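Local coordinates for DNA polymerase III, gamma subunit-related protein (PDB 2GNO) that is probably a clamp-loader-like protein of DNA replication, related to the gamma subunit of DNA polymerase III, and may bind DNA, at residues 194-199 / 234-239; 208-213 / 242-247. All coordinates share one frame; numbering follows the deposited sequence.

Both contacts lie in the all-helical C-terminal part of the chain, on the same side of its centre and with their own centres about 9 Å apart. Along the sequence their segments alternate: 194-199, 208-213, 234-239, 242-247. Contact 1 joins the turn after helix 192-195 to the link between helices 225-235 and 239-254, whereas contact 2 joins helices 203-219 and 239-254 directly. The two meet at Val199, whose CG2 lies 3.8 Å from Leu244 CD1 and whose carbonyl O is 2.8 Å from Arg247 NH1. Together they tie helices 192-195, 203-219 and 239-254, and the link before the last, to one another, separate from the parallel sheet of the ATPase-like part.

Contact 1. Residues 194-199 / 234-239; sequences KLLKKV and NTITGK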
loop_
_atom_site.group_PDB
_atom_site.type_symbol
_atom_site.label_atom_id
_atom_site.label_comp_id
_atom_site.label_asym_id
_atom_site.label_seq_id
_atom_site.Cartn_x
_atom_site.Cartn_y
_atom_site.Cartn_z
ATOM N N LYS A 194 -8.322 7.017 21.866
ATOM C CA LYS A 194 -7.317 5.984 21.606
ATOM C C LYS A 194 -7.450 5.371 20.219
ATOM O O LYS A 194 -6.441 5.046 19.595
ATOM C CB LYS A 194 -7.387 4.881 22.672
ATOM C CG LYS A 194 -7.068 5.376 24.075
ATOM C CD LYS A 194 -7.100 4.260 25.103
ATOM N N LEU A 195 -8.693 5.193 19.759
ATOM C CA LEU A 195 -8.957 4.638 18.445
ATOM C C LEU A 195 -8.397 5.537 17.349
ATOM O O LEU A 195 -7.862 5.037 16.361
ATOM C CB LEU A 195 -10.466 4.463 18.234
ATOM C CG LEU A 195 -10.963 3.888 16.896
ATOM C CD1 LEU A 195 -10.428 2.472 16.721
ATOM C CD2 LEU A 195 -12.497 3.907 16.808
ATOM N N LEU A 196 -8.525 6.857 17.518
ATOM C CA LEU A 196 -8.014 7.820 16.526
ATOM C C LEU A 196 -6.502 7.809 16.332
ATOM O O LEU A 196 -6.012 8.280 15.310
ATOM C CB LEU A 196 -8.500 9.232 16.841
ATOM C CG LEU A 196 -10.008 9.429 16.708
ATOM C CD1 LEU A 196 -10.385 10.829 17.167
ATOM C CD2 LEU A 196 -10.479 9.166 15.278
ATOM N N LYS A 197 -5.778 7.258 17.309
ATOM C CA LYS A 197 -4.345 7.102 17.237
ATOM C C LYS A 197 -3.979 5.913 16.325
ATOM O O LYS A 197 -2.810 5.749 15.999
ATOM C CB LYS A 197 -3.763 6.926 18.651
ATOM C CG LYS A 197 -4.032 8.126 19.584
ATOM C CD LYS A 197 -3.547 7.885 21.009
ATOM C CE LYS A 197 -3.942 9.031 21.939
ATOM N NZ LYS A 197 -3.353 10.339 21.521
ATOM N N LYS A 198 -4.961 5.096 15.911
ATOM C CA LYS A 198 -4.737 3.949 15.034
ATOM C C LYS A 198 -5.318 4.076 13.626
ATOM O O LYS A 198 -4.891 3.356 12.749
ATOM C CB LYS A 198 -5.320 2.688 15.670
ATOM C CG LYS A 198 -4.731 2.299 17.040
ATOM C CD LYS A 198 -5.444 1.062 17.562
ATOM C CE LYS A 198 -4.927 0.595 18.906
ATOM N NZ LYS A 198 -3.529 0.110 18.819
ATOM N N VAL A 199 -6.266 4.989 13.390
ATOM C CA VAL A 199 -6.891 5.103 12.058
ATOM C C VAL A 199 -5.909 5.429 10.919
ATOM O O VAL A 199 -6.206 5.111 9.770
ATOM C CB VAL A 199 -8.128 6.054 12.042
ATOM C CG1 VAL A 199 -9.139 5.608 13.089
ATOM C CG2 VAL A 199 -7.731 7.507 12.278
ATOM N N ASN A 234 -11.455 17.644 15.391
ATOM C CA ASN A 234 -10.590 18.440 16.274
ATOM C C ASN A 234 -9.248 17.723 16.540
ATOM O O ASN A 234 -8.269 18.373 16.886
ATOM C CB ASN A 234 -11.279 18.784 17.608
ATOM C CG ASN A 234 -12.398 19.831 17.462
ATOM O OD1 ASN A 234 -12.552 20.484 16.422
ATOM N ND2 ASN A 234 -13.178 19.996 18.530
ATOM N N THR A 235 -9.217 16.399 16.381
ATOM C CA THR A 235 -8.016 15.577 16.581
ATOM C C THR A 235 -7.246 15.330 15.278
ATOM O O THR A 235 -6.023 15.379 15.265
ATOM C CB THR A 235 -8.410 14.210 17.194
ATOM O OG1 THR A 235 -9.053 14.425 18.459
ATOM C CG2 THR A 235 -7.209 13.306 17.384
ATOM N N ILE A 236 -7.963 15.077 14.187
ATOM C CA ILE A 236 -7.346 14.793 12.896
ATOM C C ILE A 236 -7.599 15.950 11.917
ATOM O O ILE A 236 -8.714 16.121 11.430
ATOM C CB ILE A 236 -7.858 13.441 12.380
ATOM C CG1 ILE A 236 -7.402 12.332 13.371
ATOM C CG2 ILE A 236 -7.365 13.215 10.945
ATOM C CD1 ILE A 236 -7.827 10.959 13.042
ATOM N N THR A 237 -6.536 16.706 11.615
ATOM C CA THR A 237 -6.595 17.894 10.750
ATOM C C THR A 237 -5.530 17.893 9.643
ATOM O O THR A 237 -4.605 17.084 9.670
ATOM C CB THR A 237 -6.294 19.120 11.617
ATOM O OG1 THR A 237 -4.988 18.955 12.175
ATOM C CG2 THR A 237 -7.304 19.262 12.771
ATOM N N GLY A 238 -5.660 18.825 8.697
ATOM C CA GLY A 238 -4.714 18.987 7.579
ATOM C C GLY A 238 -4.459 17.740 6.759
ATOM O O GLY A 238 -5.418 17.058 6.362
ATOM N N LYS A 239 -3.175 17.426 6.536
ATOM C CA LYS A 239 -2.772 16.230 5.767
ATOM C C LYS A 239 -3.338 14.924 6.340
ATOM O O LYS A 239 -3.676 14.016 5.573
ATOM C CB LYS A 239 -1.250 16.133 5.638
#
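Leu196, Val199, Thr235 and Ile236 bring no ring or other flat group to this contact, so there are no faces or edges to cover: the two contacts of Ile236 CD1 are methyl to methyl, while Leu196 CD1 rests against CB and CG2 of Thr235. Ile236 is the central piece. Its CD1 reaches Val199 CG2 at 3.5 Å, nearly end-on along the CG1-CD1 bond, and Leu196 CD2 comes to the same methyl from the flank at 3.9 Å. With CG1 beside the backbone N (chi1 -63°) and the chain extended from there (chi2 179°), Ile236 holds out this terminal methyl to be met by Val199 at its tip and by Leu196 on one flank. The other branch of Leu196 serves Thr235: CD1 stands 3.9 Å from Thr235 CB and 4.0 Å from its CG2, so one leucine straddles two consecutive residues. Thr235 OG1 is also near Leu196 CD1, but its polar need is met by a hydrogen bond to the carbonyl O of Gln231, four residues back, and no hydrogen bond spans the segments. The cluster is buried except at Thr235, which lies at its solvent side. Leu244 of helix 239-254 also touches Ile236. On the 194-199 side, Lys198 N bonds Leu195 O at 2.9 Å in the turn that presents Leu196 and Val199. After Ile236 the chain turns through Gly238, whose positive phi suits a glycine and which occupies the N-cap position of helix 239-254. The arrangement is a small apolar cluster joining the turn after helix 192-195 to the link between helices 225-235 and 239-254, in a helical domain that probably corresponds to the collar of clamp-loader subunits.

Contact 2. Residues 208-213 / 242-247; sequences LACREL and FLLIQR
A nearly perpendicular helix-helix crossing in the C-terminal helical domain brings Cys210 and Leu213 of helix 203-219 against Leu244 and Arg247 of helix 239-254. The axes of the short segments approach to 11.4 Å at a signed angle of -82°, a wide spacing bridged entirely by side chains. The SG of Cys210 lies over one face of the Arg247 guanidinium, 3.7 Å above the plane and displaced toward the rim, with NE of Arg247 the nearest atom at 3.8 Å. A bend at chi3 (68°) turns the otherwise extended arginine chain so that the flat group passes across the sulfur. NH1 of Arg247 is held by a hydrogen bond to the carbonyl O of Ser201, which helps fix the rotation of the group. The same sulfur also meets Leu244 CD1 at 4.1 Å, so it touches the arginine and the leucine with two adjoining flanks. Leu244, with CG anti to the backbone N (chi1 -175°), sends its second methyl, CD2, to Leu213 CD2 at 4.4 Å, a looser touch one helical turn beyond Cys210. No hydrogen bond crosses between the helices. Further along helix 239-254, Leu248 and Ile251 extend the surface touching Cys210. Helix 166-189 packs on Leu208, away from the crossing, and helix 261-274 meets helix 239-254 at Ile245 and Gln246, while Arg247 stays partly exposed.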
loop_
_atom_site.group_PDB
_atom_site.type_symbol
_atom_site.label_atom_id
_atom_site.label_comp_id
_atom_site.label_asym_id
_atom_site.label_seq_id
_atom_site.Cartn_x
_atom_site.Cartn_y
_atom_site.Cartn_z
ATOM N N LEU A 208 -8.767 -1.999 10.264
ATOM C CA LEU A 208 -9.739 -2.365 11.276
ATOM C C LEU A 208 -10.151 -1.161 12.097
ATOM O O LEU A 208 -11.327 -1.034 12.442
ATOM C CB LEU A 208 -9.234 -3.535 12.157
ATOM C CG LEU A 208 -8.968 -4.853 11.399
ATOM C CD1 LEU A 208 -8.493 -5.976 12.323
ATOM C CD2 LEU A 208 -10.194 -5.315 10.633
ATOM N N ALA A 209 -9.222 -0.257 12.391
ATOM C CA ALA A 209 -9.574 0.962 13.139
ATOM C C ALA A 209 -10.471 1.847 12.269
ATOM O O ALA A 209 -11.414 2.454 12.783
ATOM C CB ALA A 209 -8.335 1.708 13.567
ATOM N N CYS A 210 -10.163 1.950 10.975
ATOM C CA CYS A 210 -11.016 2.720 10.045
ATOM C C CYS A 210 -12.418 2.108 9.976
ATOM O O CYS A 210 -13.386 2.844 10.019
ATOM C CB CYS A 210 -10.398 2.885 8.673
ATOM S SG CYS A 210 -9.100 4.130 8.722
ATOM N N ARG A 211 -12.503 0.784 9.844
ATOM C CA ARG A 211 -13.791 0.084 9.816
ATOM C C ARG A 211 -14.593 0.385 11.081
ATOM O O ARG A 211 -15.787 0.682 11.010
ATOM C CB ARG A 211 -13.618 -1.433 9.659
ATOM C CG ARG A 211 -13.288 -1.881 8.245
ATOM C CD ARG A 211 -13.213 -3.403 8.081
ATOM N NE ARG A 211 -14.431 -4.118 8.510
ATOM C CZ ARG A 211 -14.655 -4.669 9.718
ATOM N NH1 ARG A 211 -13.772 -4.615 10.715
ATOM N NH2 ARG A 211 -15.797 -5.287 9.947
ATOM N N GLU A 212 -13.924 0.316 12.229
ATOM C CA GLU A 212 -14.543 0.603 13.509
ATOM C C GLU A 212 -15.012 2.048 13.644
ATOM O O GLU A 212 -16.092 2.288 14.180
ATOM C CB GLU A 212 -13.572 0.264 14.636
ATOM C CG GLU A 212 -14.047 0.555 16.050
ATOM C CD GLU A 212 -15.317 -0.152 16.406
ATOM O OE1 GLU A 212 -15.557 -1.291 15.945
ATOM O OE2 GLU A 212 -16.061 0.424 17.209
ATOM N N LEU A 213 -14.215 3.004 13.186
ATOM C CA LEU A 213 -14.624 4.398 13.269
ATOM C C LEU A 213 -15.878 4.623 12.389
ATOM O O LEU A 213 -16.774 5.369 12.781
ATOM C CB LEU A 213 -13.499 5.335 12.830
ATOM C CG LEU A 213 -13.809 6.834 12.994
ATOM C CD1 LEU A 213 -14.041 7.199 14.450
ATOM C CD2 LEU A 213 -12.774 7.722 12.376
ATOM N N PHE A 242 -6.927 14.743 5.275
ATOM C CA PHE A 242 -6.977 14.357 3.859
ATOM C C PHE A 242 -6.746 12.836 3.723
ATOM O O PHE A 242 -7.502 12.147 3.012
ATOM C CB PHE A 242 -5.983 15.175 3.012
ATOM C CG PHE A 242 -5.988 14.809 1.547
ATOM C CD1 PHE A 242 -7.011 15.243 0.715
ATOM C CD2 PHE A 242 -4.970 14.042 1.002
ATOM C CE1 PHE A 242 -7.041 14.892 -0.626
ATOM C CE2 PHE A 242 -4.981 13.700 -0.345
ATOM C CZ PHE A 242 -6.017 14.129 -1.162
ATOM N N LEU A 243 -5.745 12.317 4.442
ATOM C CA LEU A 243 -5.427 10.886 4.450
ATOM C C LEU A 243 -6.597 10.057 4.971
ATOM O O LEU A 243 -6.900 9.027 4.396
ATOM C CB LEU A 243 -4.183 10.582 5.317
ATOM C CG LEU A 243 -3.749 9.113 5.521
ATOM C CD1 LEU A 243 -3.585 8.320 4.215
ATOM C CD2 LEU A 243 -2.456 9.068 6.337
ATOM N N LEU A 244 -7.226 10.492 6.065
ATOM C CA LEU A 244 -8.377 9.772 6.622
ATOM C C LEU A 244 -9.518 9.800 5.606
ATOM O O LEU A 244 -10.161 8.788 5.392
ATOM C CB LEU A 244 -8.796 10.367 7.965
ATOM C CG LEU A 244 -9.903 9.685 8.783
ATOM C CD1 LEU A 244 -9.623 8.221 9.098
ATOM C CD2 LEU A 244 -10.138 10.451 10.057
ATOM N N ILE A 245 -9.758 10.945 4.979
ATOM C CA ILE A 245 -10.812 11.055 3.945
ATOM C C ILE A 245 -10.607 10.021 2.853
ATOM O O ILE A 245 -11.528 9.288 2.518
ATOM C CB ILE A 245 -10.873 12.470 3.335
ATOM C CG1 ILE A 245 -11.483 13.428 4.357
ATOM C CG2 ILE A 245 -11.736 12.497 2.032
ATOM C CD1 ILE A 245 -11.363 14.878 3.983
ATOM N N GLN A 246 -9.392 9.963 2.329
ATOM C CA GLN A 246 -9.046 8.999 1.277
ATOM C C GLN A 246 -9.297 7.562 1.720
ATOM O O GLN A 246 -9.966 6.813 1.026
ATOM C CB GLN A 246 -7.587 9.193 0.814
ATOM C CG GLN A 246 -7.317 10.521 0.112
ATOM C CD GLN A 246 -8.119 10.683 -1.170
ATOM O OE1 GLN A 246 -8.574 9.701 -1.755
ATOM N NE2 GLN A 246 -8.281 11.924 -1.619
ATOM N N ARG A 247 -8.809 7.208 2.896
ATOM C CA ARG A 247 -8.998 5.855 3.401
ATOM C C ARG A 247 -10.440 5.503 3.638
ATOM O O ARG A 247 -10.857 4.417 3.269
ATOM C CB ARG A 247 -8.259 5.637 4.699
ATOM C CG ARG A 247 -6.822 5.739 4.521
ATOM C CD ARG A 247 -6.097 5.495 5.774
ATOM N NE ARG A 247 -6.229 4.107 6.182
ATOM C CZ ARG A 247 -5.470 3.526 7.100
ATOM N NH1 ARG A 247 -4.490 4.180 7.709
ATOM N NH2 ARG A 247 -5.669 2.255 7.368
#